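Long-range contacts in Dbv8 protein (Nonomuraea, PDB 4MFZ), which probably transfers long aliphatic acyl chains from acyl-CoA donors, such as the decanoyl-CoA bound here, to an amino group of a glycopeptide antibiotic: residues P71-E77 and V167-R171; R250-S256 and R332-L338; L258-A264 and R277-L282. All blocks are in the same frame, centred on the assembly; numbering follows the deposited sequence.

In the fold
Contact 1 comes first along the chain. It closes an 89-residue loop that contains helices but no strand, tying the start of helix 72-81 to helix 162-174 in the N-terminal domain. The next two lie in the GNAT-like C-terminal domain, their centres about 32 and 34 Å from that of contact 1. Contact 2 pairs strand 251-256 with strand 330-337, near the C terminus. Nested inside the loop that it closes is contact 3, which joins the segment following strand 251-256 to the turn leading into strand 281-289. Contacts 2 and 3 touch, meet in one sheet because strands 330-337 and 281-289 are neighbours, and both line the decanoyl-CoA site.

Contact 1. Residues P71-E77 and V167-R171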
# COMPACT_ATOMS: atom_id res chain seq x y z
N PRO A 71 10.94 3.19 10.17
CA PRO A 71 11.94 2.74 11.15
C PRO A 71 13.28 3.48 11.02
O PRO A 71 13.61 3.98 9.93
CB PRO A 71 12.10 1.26 10.84
CG PRO A 71 11.69 1.12 9.43
CD PRO A 71 10.64 2.16 9.16
N ALA A 72 14.01 3.56 12.14
CA ALA A 72 15.23 4.39 12.31
C ALA A 72 16.38 4.21 11.30
O ALA A 72 16.95 5.22 10.84
CB ALA A 72 15.76 4.30 13.75
N PRO A 73 16.74 2.94 10.96
CA PRO A 73 17.82 2.83 9.95
C PRO A 73 17.44 3.50 8.61
O PRO A 73 18.29 4.12 7.94
CB PRO A 73 17.99 1.31 9.77
CG PRO A 73 16.67 0.73 10.17
CD PRO A 73 16.13 1.64 11.26
N ASP A 74 16.16 3.42 8.25
CA ASP A 74 15.70 4.00 7.00
C ASP A 74 15.59 5.51 7.06
O ASP A 74 15.93 6.18 6.09
CB ASP A 74 14.39 3.37 6.55
CG ASP A 74 14.56 1.92 6.18
OD1 ASP A 74 14.93 1.64 5.02
OD2 ASP A 74 14.33 1.06 7.04
N VAL A 75 15.14 6.04 8.20
CA VAL A 75 15.00 7.47 8.38
C VAL A 75 16.29 8.19 7.97
O VAL A 75 16.27 9.08 7.11
CB VAL A 75 14.59 7.83 9.82
CG1 VAL A 75 14.77 9.31 10.10
CG2 VAL A 75 13.15 7.44 10.06
N GLU A 76 17.41 7.77 8.56
CA GLU A 76 18.71 8.37 8.26
C GLU A 76 19.12 8.26 6.78
O GLU A 76 19.62 9.24 6.20
CB GLU A 76 19.79 7.81 9.20
CG GLU A 76 19.61 8.22 10.66
CD GLU A 76 19.18 9.67 10.86
OE1 GLU A 76 19.84 10.60 10.37
OE2 GLU A 76 18.17 9.91 11.54
N GLU A 77 18.90 7.09 6.18
CA GLU A 77 19.17 6.92 4.75
C GLU A 77 18.30 7.85 3.89
O GLU A 77 18.82 8.52 2.99
CB GLU A 77 18.96 5.48 4.30
CG GLU A 77 19.85 4.47 4.98
CD GLU A 77 19.96 3.17 4.17
OE1 GLU A 77 18.93 2.56 3.80
OE2 GLU A 77 21.11 2.77 3.90
N VAL A 167 7.87 0.88 4.01
CA VAL A 167 9.33 0.89 4.17
C VAL A 167 9.79 -0.32 5.02
O VAL A 167 10.72 -1.06 4.63
CB VAL A 167 9.81 2.21 4.79
CG1 VAL A 167 11.31 2.17 5.11
CG2 VAL A 167 9.49 3.38 3.86
N ALA A 168 9.12 -0.52 6.15
CA ALA A 168 9.44 -1.65 7.06
C ALA A 168 9.34 -3.01 6.39
O ALA A 168 10.21 -3.86 6.57
CB ALA A 168 8.54 -1.60 8.30
N ILE A 169 8.27 -3.21 5.61
CA ILE A 169 8.09 -4.48 4.92
C ILE A 169 9.20 -4.72 3.91
O ILE A 169 9.71 -5.86 3.79
CB ILE A 169 6.74 -4.55 4.21
CG1 ILE A 169 5.62 -4.77 5.25
CG2 ILE A 169 6.74 -5.64 3.16
CD1 ILE A 169 4.23 -4.48 4.70
N HIS A 170 9.61 -3.67 3.20
CA HIS A 170 10.70 -3.83 2.23
C HIS A 170 11.97 -4.30 2.90
O HIS A 170 12.58 -5.26 2.44
CB HIS A 170 10.93 -2.56 1.40
CG HIS A 170 11.85 -2.77 0.22
ND1 HIS A 170 13.20 -2.83 0.34
CD2 HIS A 170 11.58 -2.90 -1.14
CE1 HIS A 170 13.76 -3.00 -0.88
NE2 HIS A 170 12.77 -3.05 -1.78
N ARG A 171 12.35 -3.67 4.00
CA ARG A 171 13.57 -4.04 4.69
C ARG A 171 13.44 -5.44 5.32
O ARG A 171 14.42 -6.17 5.44
CB ARG A 171 13.96 -3.01 5.75
CG ARG A 171 15.31 -3.32 6.40
CD ARG A 171 15.89 -2.18 7.23
NE ARG A 171 16.25 -1.00 6.43
CZ ARG A 171 17.34 -0.89 5.67
NH1 ARG A 171 18.22 -1.88 5.60
NH2 ARG A 171 17.57 0.22 4.99
O HOH W 1 13.17 -0.10 3.52
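D74 OD1 is gripped by several groups: R171 NH2 donates to it at 3.0 Å, Y129 OH makes a second hydrogen bond, and a water lies between it and V167 O. The other carboxylate oxygen, OD2, takes a straighter bond from R171 NE (2.9 Å) on its syn side. R171 thus holds D74 side-on with two nitrogens. The pairing is twisted, the carboxylate and guanidinium planes standing 44° apart, and NH2 meets OD1 from above the carboxylate plane. R171 NH2 also forms a salt bridge with E77 OE1 at 3.0 Å, and this oxygen is again shared with Y129 OH. The arginine's charge, shared by two acids one turn of helix apart, would be expected to favour the ionised form of both. R171 gets its reach from CG lying anti to the backbone N (chi1 -175°) and a bend at chi3. Next to the ion pairs, V167 CG1 lies 3.4 Å from D74 CG and touches the ring of P71, just before the helix. P73 suits the first turn, where its missing N-H costs no helical bond. The short segments of helices 72-81 and 162-174 cross at 105°, 10.6 Å apart at closest, with Y129, between helices 125-128 and 130-148, beside both acids.

Contact 2. Residues R250-S256 and R332-L338; sequences RAATGTS and RSGRIEL. With MFK (decanoyl-CoA), chain B.
T255 OG1 and S333 OG share a hydrogen bond of 2.6 Å across a non-hydrogen-bonded pair of antiparallel strands. Both hydroxyls lie beside their backbone N, which brings them together, and Q288 of the next strand also bonds S333 OG. Further along this face the methyl CG2 of T253 lies 3.9 Å from R335 CG, so the threonine offers its apolar branch to the start of the arginine chain. At the strand end R250 NH1 and E337 OE2 are 3.6 Å apart; the oxygen lies well out of the guanidinium plane, so charge alone acts there.

What holds these residues in register is the backbone. A252 pairs with I336, G254 with G334 and S256 with R332, each through two N-H...O bonds, and L338 N adds a nearly straight bond of 2.7 Å to R250 O. On the face carrying A252 and I336, the small methyl A252 CB lets L338 CD2 approach to 4.1 Å, while Y229 and L233 of helix 226-243 cover I336. Glycine suits position 254 because the acyl chain runs close by, G254 CA lying 3.9 Å from MFK CAK. S256 OG, anti to its backbone nitrogen (chi1 -172°), faces the thioester at 3.5 Å from MFK SAI and is itself held by L258 N.

On its other edge, strand 251-256 bonds to strand 211-216 through A251 and T253, and I217, just after strand 211-216, gives one of the ligand's hydrogen bonds through its backbone N. This matches the GNAT fold, in which two parallel strands splay apart to admit acyl-CoA and the last strand inserts antiparallel between its neighbours, as strand 330-337 does here.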
# COMPACT_ATOMS: atom_id res chain seq x y z
N ARG A 250 -22.17 -0.06 -0.69
CA ARG A 250 -22.91 -0.85 0.29
C ARG A 250 -22.22 -2.17 0.62
O ARG A 250 -22.47 -2.75 1.68
CB ARG A 250 -24.35 -1.11 -0.16
CG ARG A 250 -25.16 0.16 -0.50
CD ARG A 250 -25.18 1.19 0.63
NE ARG A 250 -26.37 1.25 1.52
CZ ARG A 250 -27.45 0.46 1.49
NH1 ARG A 250 -27.59 -0.53 0.62
NH2 ARG A 250 -28.43 0.67 2.37
N ALA A 251 -21.37 -2.64 -0.29
CA ALA A 251 -20.57 -3.85 -0.07
C ALA A 251 -19.04 -3.59 0.10
O ALA A 251 -18.52 -2.51 -0.21
CB ALA A 251 -20.84 -4.90 -1.18
N ALA A 252 -18.34 -4.59 0.62
CA ALA A 252 -16.87 -4.55 0.64
C ALA A 252 -16.33 -5.83 -0.00
O ALA A 252 -16.98 -6.87 0.06
CB ALA A 252 -16.36 -4.37 2.07
N THR A 253 -15.17 -5.74 -0.65
CA THR A 253 -14.56 -6.87 -1.33
C THR A 253 -13.10 -7.05 -0.90
O THR A 253 -12.43 -6.11 -0.43
CB THR A 253 -14.58 -6.71 -2.87
OG1 THR A 253 -13.86 -5.55 -3.24
CG2 THR A 253 -15.99 -6.58 -3.42
N GLY A 254 -12.62 -8.28 -1.07
CA GLY A 254 -11.23 -8.59 -0.80
C GLY A 254 -10.92 -9.95 -1.35
O GLY A 254 -11.80 -10.82 -1.44
N THR A 255 -9.66 -10.13 -1.72
CA THR A 255 -9.18 -11.42 -2.18
C THR A 255 -7.95 -11.77 -1.35
O THR A 255 -7.07 -10.93 -1.19
CB THR A 255 -8.78 -11.36 -3.65
OG1 THR A 255 -9.96 -11.19 -4.43
CG2 THR A 255 -8.07 -12.66 -4.10
N SER A 256 -7.88 -12.98 -0.81
CA SER A 256 -6.80 -13.26 0.14
C SER A 256 -6.57 -14.73 0.43
O SER A 256 -7.49 -15.55 0.32
CB SER A 256 -7.09 -12.54 1.49
OG SER A 256 -5.97 -12.64 2.37
N ARG A 332 -8.83 -16.74 -2.11
CA ARG A 332 -10.24 -16.63 -2.53
C ARG A 332 -10.69 -15.19 -2.49
O ARG A 332 -10.17 -14.39 -1.69
CB ARG A 332 -11.19 -17.52 -1.68
CG ARG A 332 -10.69 -18.93 -1.39
CD ARG A 332 -10.89 -19.90 -2.55
NE ARG A 332 -12.20 -20.52 -2.43
CZ ARG A 332 -13.26 -20.11 -3.10
NH1 ARG A 332 -13.14 -19.11 -3.92
NH2 ARG A 332 -14.43 -20.69 -2.94
N SER A 333 -11.66 -14.87 -3.35
CA SER A 333 -12.31 -13.58 -3.38
C SER A 333 -13.60 -13.65 -2.60
O SER A 333 -14.31 -14.65 -2.65
CB SER A 333 -12.61 -13.16 -4.83
OG SER A 333 -11.39 -13.03 -5.52
N GLY A 334 -13.90 -12.60 -1.86
CA GLY A 334 -15.09 -12.62 -1.03
C GLY A 334 -15.75 -11.25 -1.00
O GLY A 334 -15.13 -10.29 -1.44
N ARG A 335 -16.97 -11.18 -0.49
CA ARG A 335 -17.65 -9.89 -0.23
C ARG A 335 -18.38 -9.90 1.12
O ARG A 335 -18.82 -10.94 1.58
CB ARG A 335 -18.73 -9.59 -1.26
CG ARG A 335 -18.35 -9.58 -2.73
CD ARG A 335 -19.63 -9.52 -3.57
NE ARG A 335 -20.67 -10.37 -2.96
CZ ARG A 335 -21.92 -9.99 -2.66
NH1 ARG A 335 -22.34 -8.77 -2.95
NH2 ARG A 335 -22.74 -10.86 -2.10
N ILE A 336 -18.53 -8.71 1.70
CA ILE A 336 -19.58 -8.39 2.68
C ILE A 336 -20.70 -7.50 2.04
O ILE A 336 -20.38 -6.76 1.14
CB ILE A 336 -18.96 -7.55 3.83
CG1 ILE A 336 -17.75 -8.23 4.48
CG2 ILE A 336 -19.99 -7.26 4.90
CD1 ILE A 336 -16.91 -7.27 5.30
N GLU A 337 -21.96 -7.53 2.55
CA GLU A 337 -22.90 -6.31 2.59
C GLU A 337 -23.05 -5.48 3.97
O GLU A 337 -23.58 -5.99 4.98
CB GLU A 337 -24.26 -6.59 2.00
CG GLU A 337 -25.34 -5.71 2.64
CD GLU A 337 -26.21 -4.96 1.63
OE1 GLU A 337 -26.83 -5.64 0.79
OE2 GLU A 337 -26.29 -3.70 1.69
N LEU A 338 -22.62 -4.21 3.99
CA LEU A 338 -22.08 -3.56 5.21
C LEU A 338 -23.04 -3.15 6.31
O LEU A 338 -24.14 -2.68 6.01
CB LEU A 338 -21.20 -2.35 4.86
CG LEU A 338 -19.92 -2.62 4.09
CD1 LEU A 338 -19.50 -1.35 3.37
CD2 LEU A 338 -18.84 -3.11 5.04
CCG MFK B . -10.73 -12.54 8.95
CCF MFK B . -11.97 -11.95 8.27
CCE MFK B . -11.53 -10.99 7.19
CCD MFK B . -11.18 -11.78 5.96
CCC MFK B . -11.29 -10.87 4.76
CCB MFK B . -9.94 -10.70 4.11
CCA MFK B . -10.16 -10.08 2.74
CBZ MFK B . -9.54 -8.69 2.75
CAK MFK B . -8.34 -8.67 1.82
CAJ MFK B . -7.06 -8.38 2.63
OAL MFK B . -7.07 -7.64 3.61
SAI MFK B . -5.64 -9.18 1.99
CAH MFK B . -4.34 -8.71 3.21
CAG MFK B . -4.48 -9.46 4.54
NAF MFK B . -3.45 -8.92 5.44
CAE MFK B . -2.48 -9.69 5.98
OAM MFK B . -2.40 -10.90 5.83
CAD MFK B . -1.49 -8.93 6.88
CAC MFK B . -0.59 -9.93 7.64
NAB MFK B . -1.41 -10.87 8.43
CAA MFK B . -1.58 -10.62 9.74
OAO MFK B . -1.10 -9.63 10.31
CAN MFK B . -2.40 -11.66 10.53
OAU MFK B . -2.57 -12.87 9.77
CAP MFK B . -3.76 -11.12 11.02
CAR MFK B . -4.58 -10.64 9.83
CAS MFK B . -3.62 -9.95 12.00
CAQ MFK B . -4.51 -12.25 11.72
OAT MFK B . -3.72 -12.68 12.81
PAV MFK B . -4.36 -13.28 14.16
OAX MFK B . -5.39 -12.39 14.71
OAW MFK B . -3.23 -13.70 15.05
OAY MFK B . -5.05 -14.57 13.49
PAZ MFK B . -5.54 -15.91 14.22
OBA MFK B . -6.50 -16.61 13.18
OBB MFK B . -6.22 -15.68 15.51
O5' MFK B . -4.26 -16.89 14.21
C5' MFK B . -4.29 -18.21 14.71
C4' MFK B . -2.86 -18.76 14.60
O4' MFK B . -2.14 -18.39 13.37
C3' MFK B . -1.99 -18.23 15.71
O3' MFK B . -1.02 -19.23 16.00
PBV MFK B . -0.71 -19.59 17.56
OBW MFK B . 0.11 -18.32 18.03
OBY MFK B . 0.25 -20.90 17.47
OBX MFK B . -1.88 -19.71 18.43
C2' MFK B . -1.35 -17.02 15.03
O2' MFK B . -0.16 -16.57 15.66
C1' MFK B . -1.00 -17.57 13.68
N9 MFK B . -0.88 -16.49 12.67
C8 MFK B . -1.88 -15.80 12.11
N7 MFK B . -1.35 -14.92 11.25
C5 MFK B . -0.02 -15.11 11.23
C4 MFK B . 0.26 -16.07 12.12
N3 MFK B . 1.52 -16.50 12.29
C2 MFK B . 2.71 -15.89 11.64
N1 MFK B . 2.28 -14.84 10.70
C6 MFK B . 0.98 -14.52 10.54
N6 MFK B . 0.65 -13.57 9.67

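Contact 3. Residues L258-A264 and R277-L282; sequences LLDPQLA and RRGWTL. With MFK (decanoyl-CoA), chain B.
The acyl-chain pocket of this GNAT domain is lined in part by L258, L259, R277 and W280, and the two segments are joined mainly by the R277 guanidinium, which reaches into a turn of backbone carbonyls. R277 NH1 donates to L258 O at 3.0 Å (N-H...O 160°) and to D260 O at 2.8 Å, while NH2 adds only weak bonds to D260 O and P261 O. An arginine suits the place because its flat end offers several N-H groups at once, and L258 O lies almost in its plane. The side chain leaves between its backbone N and carbonyl carbon (chi1 79°), then runs extended from CG to NE, reaching the carbonyls in a nearly straight line.

The base of the same residue packs against the pocket: R277 CB touches L259 CD2, and R277 N is 3.5 Å from MFK CCF. L259 is shared between two tasks, CD2 meeting the acyl carbon MFK CCD at 3.7 Å and CB resting on L282 CD2 at 3.9 Å. A type I turn from R277 to W280 delivers the indole to the pocket, where MFK CCC lies over one face, offset toward the rim, at 3.4 Å from W280 CE2. A broad, flat ring suits a flexible chain that bends past it, and Y229 OH, bonded to W280 NE1, helps to fix the ring.

D260 shapes the receiving turn. D260 OD1 accepts from Q262 N at 3.0 Å in an Asx turn, and OD2 is bonded by Y330 N. Besides the weak NH2 bond, its carbonyl oxygen serves two donors, with L263 N and R277 NH1 reaching D260 O from opposite faces of the carbonyl plane.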
# COMPACT_ATOMS: atom_id res chain seq x y z
N LEU A 258 -6.30 -15.60 3.36
CA LEU A 258 -7.11 -15.69 4.60
C LEU A 258 -8.48 -16.32 4.39
O LEU A 258 -9.13 -16.70 5.36
CB LEU A 258 -7.37 -14.28 5.16
CG LEU A 258 -6.24 -13.45 5.76
CD1 LEU A 258 -6.70 -12.02 5.83
CD2 LEU A 258 -5.89 -13.96 7.16
N LEU A 259 -8.93 -16.37 3.14
CA LEU A 259 -10.26 -16.92 2.87
C LEU A 259 -10.25 -18.35 2.32
O LEU A 259 -11.29 -18.88 1.95
CB LEU A 259 -11.04 -16.00 1.92
CG LEU A 259 -11.27 -14.55 2.36
CD1 LEU A 259 -11.86 -13.74 1.21
CD2 LEU A 259 -12.18 -14.50 3.59
N ASP A 260 -9.06 -18.96 2.25
CA ASP A 260 -8.89 -20.34 1.79
C ASP A 260 -9.53 -21.31 2.78
O ASP A 260 -9.09 -21.36 3.95
CB ASP A 260 -7.40 -20.64 1.68
CG ASP A 260 -7.10 -22.00 1.05
OD1 ASP A 260 -8.02 -22.87 0.94
OD2 ASP A 260 -5.92 -22.20 0.63
N PRO A 261 -10.54 -22.09 2.33
CA PRO A 261 -11.17 -23.05 3.27
C PRO A 261 -10.16 -23.97 3.99
O PRO A 261 -10.41 -24.34 5.15
CB PRO A 261 -12.11 -23.88 2.39
CG PRO A 261 -12.46 -22.93 1.25
CD PRO A 261 -11.25 -22.04 1.03
N GLN A 262 -9.07 -24.33 3.32
CA GLN A 262 -8.03 -25.25 3.89
C GLN A 262 -7.42 -24.84 5.25
O GLN A 262 -6.83 -25.67 5.95
CB GLN A 262 -6.89 -25.43 2.89
CG GLN A 262 -7.32 -25.97 1.54
CD GLN A 262 -6.14 -26.19 0.61
OE1 GLN A 262 -5.57 -25.25 0.04
NE2 GLN A 262 -5.75 -27.45 0.47
N LEU A 263 -7.52 -23.56 5.59
CA LEU A 263 -6.97 -23.06 6.84
C LEU A 263 -7.67 -23.74 8.01
O LEU A 263 -7.06 -23.92 9.07
CB LEU A 263 -7.10 -21.54 6.94
CG LEU A 263 -6.17 -20.67 6.08
CD1 LEU A 263 -6.50 -19.17 6.21
CD2 LEU A 263 -4.70 -20.91 6.42
N ALA A 264 -8.93 -24.15 7.81
CA ALA A 264 -9.71 -24.84 8.85
C ALA A 264 -9.14 -26.21 9.20
O ALA A 264 -9.46 -26.78 10.24
CB ALA A 264 -11.19 -24.96 8.46
N ARG A 277 -14.04 -14.62 9.31
CA ARG A 277 -14.33 -14.85 7.88
C ARG A 277 -15.74 -15.46 7.60
O ARG A 277 -16.25 -15.37 6.48
CB ARG A 277 -13.22 -15.68 7.26
CG ARG A 277 -13.26 -17.18 7.51
CD ARG A 277 -11.99 -17.81 6.95
NE ARG A 277 -12.05 -19.28 6.97
CZ ARG A 277 -11.15 -20.07 6.42
NH1 ARG A 277 -10.11 -19.55 5.79
NH2 ARG A 277 -11.29 -21.39 6.48
N ARG A 278 -16.37 -16.04 8.62
CA ARG A 278 -17.76 -16.53 8.48
C ARG A 278 -18.73 -15.41 8.07
O ARG A 278 -19.83 -15.68 7.61
CB ARG A 278 -18.27 -17.18 9.77
CG ARG A 278 -17.50 -18.41 10.18
CD ARG A 278 -18.00 -18.91 11.53
NE ARG A 278 -17.30 -20.15 11.87
CZ ARG A 278 -16.69 -20.39 13.02
NH1 ARG A 278 -16.70 -19.51 14.01
NH2 ARG A 278 -16.06 -21.55 13.18
N GLY A 279 -18.32 -14.15 8.25
CA GLY A 279 -19.18 -13.02 7.90
C GLY A 279 -19.05 -12.67 6.43
O GLY A 279 -19.72 -11.77 5.94
N TRP A 280 -18.16 -13.38 5.75
CA TRP A 280 -17.85 -13.11 4.34
C TRP A 280 -18.50 -14.14 3.46
O TRP A 280 -18.57 -15.30 3.82
CB TRP A 280 -16.34 -13.14 4.15
CG TRP A 280 -15.67 -11.88 4.63
CD1 TRP A 280 -15.52 -11.43 5.95
CD2 TRP A 280 -15.07 -10.83 3.80
NE1 TRP A 280 -14.87 -10.22 5.98
CE2 TRP A 280 -14.56 -9.81 4.73
CE3 TRP A 280 -14.88 -10.66 2.42
CZ2 TRP A 280 -13.92 -8.67 4.28
CZ3 TRP A 280 -14.22 -9.51 1.98
CH2 TRP A 280 -13.75 -8.53 2.89
N THR A 281 -18.96 -13.73 2.28
CA THR A 281 -19.46 -14.70 1.32
C THR A 281 -18.46 -14.95 0.19
O THR A 281 -18.01 -14.02 -0.45
CB THR A 281 -20.85 -14.32 0.77
OG1 THR A 281 -20.88 -14.63 -0.62
CG2 THR A 281 -21.18 -12.85 0.95
N LEU A 282 -18.10 -16.22 -0.04
CA LEU A 282 -17.08 -16.55 -1.04
C LEU A 282 -17.63 -16.49 -2.46
O LEU A 282 -18.66 -17.07 -2.75
CB LEU A 282 -16.45 -17.93 -0.73
CG LEU A 282 -15.73 -18.05 0.63
CD1 LEU A 282 -15.14 -19.43 0.85
CD2 LEU A 282 -14.65 -16.99 0.82
CCG MFK B . -10.73 -12.54 8.95
CCF MFK B . -11.97 -11.95 8.27
CCE MFK B . -11.53 -10.99 7.19
CCD MFK B . -11.18 -11.78 5.96
CCC MFK B . -11.29 -10.87 4.76
CCB MFK B . -9.94 -10.70 4.11
CCA MFK B . -10.16 -10.08 2.74
CBZ MFK B . -9.54 -8.69 2.75
CAK MFK B . -8.34 -8.67 1.82
CAJ MFK B . -7.06 -8.38 2.63
OAL MFK B . -7.07 -7.64 3.61
SAI MFK B . -5.64 -9.18 1.99
CAH MFK B . -4.34 -8.71 3.21
CAG MFK B . -4.48 -9.46 4.54
NAF MFK B . -3.45 -8.92 5.44
CAE MFK B . -2.48 -9.69 5.98
OAM MFK B . -2.40 -10.90 5.83
CAD MFK B . -1.49 -8.93 6.88
CAC MFK B . -0.59 -9.93 7.64
NAB MFK B . -1.41 -10.87 8.43
CAA MFK B . -1.58 -10.62 9.74
OAO MFK B . -1.10 -9.63 10.31
CAN MFK B . -2.40 -11.66 10.53
OAU MFK B . -2.57 -12.87 9.77
CAP MFK B . -3.76 -11.12 11.02
CAR MFK B . -4.58 -10.64 9.83
CAS MFK B . -3.62 -9.95 12.00
CAQ MFK B . -4.51 -12.25 11.72
OAT MFK B . -3.72 -12.68 12.81
PAV MFK B . -4.36 -13.28 14.16
OAX MFK B . -5.39 -12.39 14.71
OAW MFK B . -3.23 -13.70 15.05
OAY MFK B . -5.05 -14.57 13.49
PAZ MFK B . -5.54 -15.91 14.22
OBA MFK B . -6.50 -16.61 13.18
OBB MFK B . -6.22 -15.68 15.51
O5' MFK B . -4.26 -16.89 14.21
C5' MFK B . -4.29 -18.21 14.71
C4' MFK B . -2.86 -18.76 14.60
O4' MFK B . -2.14 -18.39 13.37
C3' MFK B . -1.99 -18.23 15.71
O3' MFK B . -1.02 -19.23 16.00
PBV MFK B . -0.71 -19.59 17.56
OBW MFK B . 0.11 -18.32 18.03
OBY MFK B . 0.25 -20.90 17.47
OBX MFK B . -1.88 -19.71 18.43
C2' MFK B . -1.35 -17.02 15.03
O2' MFK B . -0.16 -16.57 15.66
C1' MFK B . -1.00 -17.57 13.68
N9 MFK B . -0.88 -16.49 12.67
C8 MFK B . -1.88 -15.80 12.11
N7 MFK B . -1.35 -14.92 11.25
C5 MFK B . -0.02 -15.11 11.23
C4 MFK B . 0.26 -16.07 12.12
N3 MFK B . 1.52 -16.50 12.29
C2 MFK B . 2.71 -15.89 11.64
N1 MFK B . 2.28 -14.84 10.70
C6 MFK B . 0.98 -14.52 10.54
N6 MFK B . 0.65 -13.57 9.67